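PDB 2IVF: ethylbenzene dehydrogenase alpha-subunit, which belongs to the molybdopterin oxidoreductase family and holds a molybdenum atom, the ligands MGD and MD1 and an iron-sulfur cluster. Local coordinates for residues Q355-D360 with G364-A369. Residues are numbered along the deposited sequence; the frame is centred on the assembly and turned at random.
Sequences QFYFFD and GSVRKA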
loop_
_atom_site.group_PDB
_atom_site.type_symbol
_atom_site.label_atom_id
_atom_site.label_comp_id
_atom_site.label_asym_id
_atom_site.label_seq_id
_atom_site.Cartn_x
_atom_site.Cartn_y
_atom_site.Cartn_z
ATOM N N GLN A 355 -17.544 -42.680 18.294
ATOM C CA GLN A 355 -18.831 -42.347 18.874
ATOM C C GLN A 355 -18.575 -41.813 20.279
ATOM O O GLN A 355 -18.022 -42.498 21.144
ATOM C CB GLN A 355 -19.761 -43.553 18.897
ATOM C CG GLN A 355 -21.104 -43.317 19.621
ATOM C CD GLN A 355 -21.966 -42.242 18.959
ATOM O OE1 GLN A 355 -22.491 -42.448 17.870
ATOM N NE2 GLN A 355 -22.124 -41.112 19.621
ATOM N N PHE A 356 -18.988 -40.583 20.511
ATOM C CA PHE A 356 -18.677 -39.919 21.773
ATOM C C PHE A 356 -19.933 -39.648 22.582
ATOM O O PHE A 356 -21.049 -39.992 22.140
ATOM C CB PHE A 356 -17.855 -38.673 21.526
ATOM C CG PHE A 356 -16.608 -38.925 20.752
ATOM C CD1 PHE A 356 -15.696 -39.879 21.157
ATOM C CD2 PHE A 356 -16.327 -38.197 19.623
ATOM C CE1 PHE A 356 -14.553 -40.099 20.444
ATOM C CE2 PHE A 356 -15.172 -38.421 18.911
ATOM C CZ PHE A 356 -14.286 -39.362 19.328
ATOM N N TYR A 357 -19.749 -39.087 23.784
ATOM C CA TYR A 357 -20.833 -38.978 24.742
ATOM C C TYR A 357 -21.029 -37.617 25.362
ATOM O O TYR A 357 -20.064 -36.901 25.657
ATOM C CB TYR A 357 -20.624 -39.965 25.871
ATOM C CG TYR A 357 -20.784 -41.402 25.445
ATOM C CD1 TYR A 357 -22.012 -42.039 25.559
ATOM C CD2 TYR A 357 -19.723 -42.102 24.895
ATOM C CE1 TYR A 357 -22.178 -43.296 25.156
ATOM C CE2 TYR A 357 -19.876 -43.379 24.494
ATOM C CZ TYR A 357 -21.106 -43.985 24.636
ATOM O OH TYR A 357 -21.282 -45.288 24.264
ATOM N N PHE A 358 -22.307 -37.284 25.541
ATOM C CA PHE A 358 -22.752 -36.257 26.466
ATOM C C PHE A 358 -23.087 -36.918 27.801
ATOM O O PHE A 358 -23.206 -38.149 27.900
ATOM C CB PHE A 358 -24.046 -35.599 25.992
ATOM C CG PHE A 358 -23.953 -34.883 24.674
ATOM C CD1 PHE A 358 -22.997 -33.945 24.435
ATOM C CD2 PHE A 358 -24.892 -35.123 23.683
ATOM C CE1 PHE A 358 -22.959 -33.255 23.225
ATOM C CE2 PHE A 358 -24.854 -34.437 22.474
ATOM C CZ PHE A 358 -23.890 -33.498 22.250
ATOM N N PHE A 359 -23.258 -36.101 28.828
ATOM C CA PHE A 359 -23.896 -36.594 30.028
ATOM C C PHE A 359 -25.253 -35.928 30.116
ATOM O O PHE A 359 -25.357 -34.707 29.949
ATOM C CB PHE A 359 -23.089 -36.326 31.290
ATOM C CG PHE A 359 -23.557 -37.138 32.462
ATOM C CD1 PHE A 359 -24.559 -36.665 33.298
ATOM C CD2 PHE A 359 -23.051 -38.401 32.678
ATOM C CE1 PHE A 359 -25.023 -37.415 34.363
ATOM C CE2 PHE A 359 -23.519 -39.175 33.747
ATOM C CZ PHE A 359 -24.507 -38.667 34.590
ATOM N N ASP A 360 -26.277 -36.746 30.374
ATOM C CA ASP A 360 -27.633 -36.265 30.602
ATOM C C ASP A 360 -27.906 -36.330 32.089
ATOM O O ASP A 360 -28.065 -37.417 32.642
ATOM C CB ASP A 360 -28.658 -37.107 29.840
ATOM C CG ASP A 360 -30.060 -36.528 29.921
ATOM O OD1 ASP A 360 -30.280 -35.604 30.731
ATOM O OD2 ASP A 360 -30.949 -36.988 29.170
ATOM N N GLY A 364 -29.451 -39.048 34.294
ATOM C CA GLY A 364 -28.478 -39.639 35.210
ATOM C C GLY A 364 -27.518 -40.580 34.509
ATOM O O GLY A 364 -26.969 -41.489 35.126
ATOM N N SER A 365 -27.284 -40.342 33.217
ATOM C CA SER A 365 -26.489 -41.252 32.408
ATOM C C SER A 365 -25.737 -40.565 31.271
ATOM O O SER A 365 -26.121 -39.508 30.808
ATOM C CB SER A 365 -27.394 -42.302 31.776
ATOM O OG SER A 365 -26.613 -43.259 31.078
ATOM N N VAL A 366 -24.684 -41.239 30.833
ATOM C CA VAL A 366 -23.992 -40.952 29.591
ATOM C C VAL A 366 -25.004 -41.240 28.475
ATOM O O VAL A 366 -25.788 -42.204 28.582
ATOM C CB VAL A 366 -22.694 -41.849 29.509
ATOM C CG1 VAL A 366 -22.930 -43.139 28.704
ATOM C CG2 VAL A 366 -21.559 -41.108 28.959
ATOM N N ARG A 367 -25.044 -40.373 27.466
ATOM C CA ARG A 367 -25.862 -40.543 26.253
ATOM C C ARG A 367 -25.039 -40.200 25.023
ATOM O O ARG A 367 -24.324 -39.202 25.013
ATOM C CB ARG A 367 -27.085 -39.616 26.246
ATOM C CG ARG A 367 -28.039 -39.823 27.413
ATOM C CD ARG A 367 -29.315 -38.998 27.269
ATOM N NE ARG A 367 -30.273 -39.610 26.356
ATOM C CZ ARG A 367 -31.420 -39.046 25.987
ATOM N NH1 ARG A 367 -31.776 -37.851 26.445
ATOM N NH2 ARG A 367 -32.220 -39.689 25.150
ATOM N N LYS A 368 -25.177 -41.014 23.980
ATOM C CA LYS A 368 -24.418 -40.854 22.756
ATOM C C LYS A 368 -24.702 -39.498 22.162
ATOM O O LYS A 368 -25.857 -39.088 22.065
ATOM C CB LYS A 368 -24.754 -41.958 21.759
ATOM C CG LYS A 368 -24.109 -43.278 22.116
ATOM C CD LYS A 368 -24.397 -44.378 21.107
ATOM C CE LYS A 368 -23.995 -45.725 21.663
ATOM N NZ LYS A 368 -24.005 -46.776 20.624
ATOM N N ALA A 369 -23.627 -38.788 21.845
ATOM C CA ALA A 369 -23.692 -37.553 21.075
ATOM C C ALA A 369 -23.719 -37.948 19.585
ATOM O O ALA A 369 -22.870 -38.732 19.113
ATOM C CB ALA A 369 -22.488 -36.667 21.386
HETATM O O HOH W 1 -20.150 -38.678 19.106
#
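F358 and R367 form the central hydrogen-bonded pair of an antiparallel beta hairpin: F358 N gives a bond of 2.8 Å to R367 O, and R367 N returns a straighter one to F358 O. The N-to-C directions of the two short strand segments make 135°, well off 180°, so the pair is strongly twisted. At the turn, D360 N bonds to S365 O, while D360 O takes S365 N at 3.1 Å and, weakly, G364 N; two residues facing one make a G1 beta bulge, with G364 at positive phi. At the other end A369 N reaches F356 O, which also accepts from Q355 NE2 on a lone pair in the carbonyl plane. The Q355 chain bends at chi2 (63°), turning its amide back to make that bond, and a water joins F356 N to A369 O. Beside R367, D360 runs the same way, and OD2 meets NH1 on the anti side of the carboxylate in a salt bridge of 3.0 Å. On the face that carries F358, D360, R367 and A369, A369 CB sits over the F358 ring, 3.5 Å from its centroid, a CH-pi contact. The F359 ring lies across the backbone of G364 and S365, with S365 O above its centre. V366 CG2 packs on Y357 CB at 3.4 Å, and the K368 chain runs alongside the Y357 ring. This two-stranded sheet is far from the centre of the chain: Y357 packs on helix 345-349 and, with V366, on L334 of strand 334-336, F359 stacks on F386 of strand 385-389, and F378 receives R367 in a cation-pi contact.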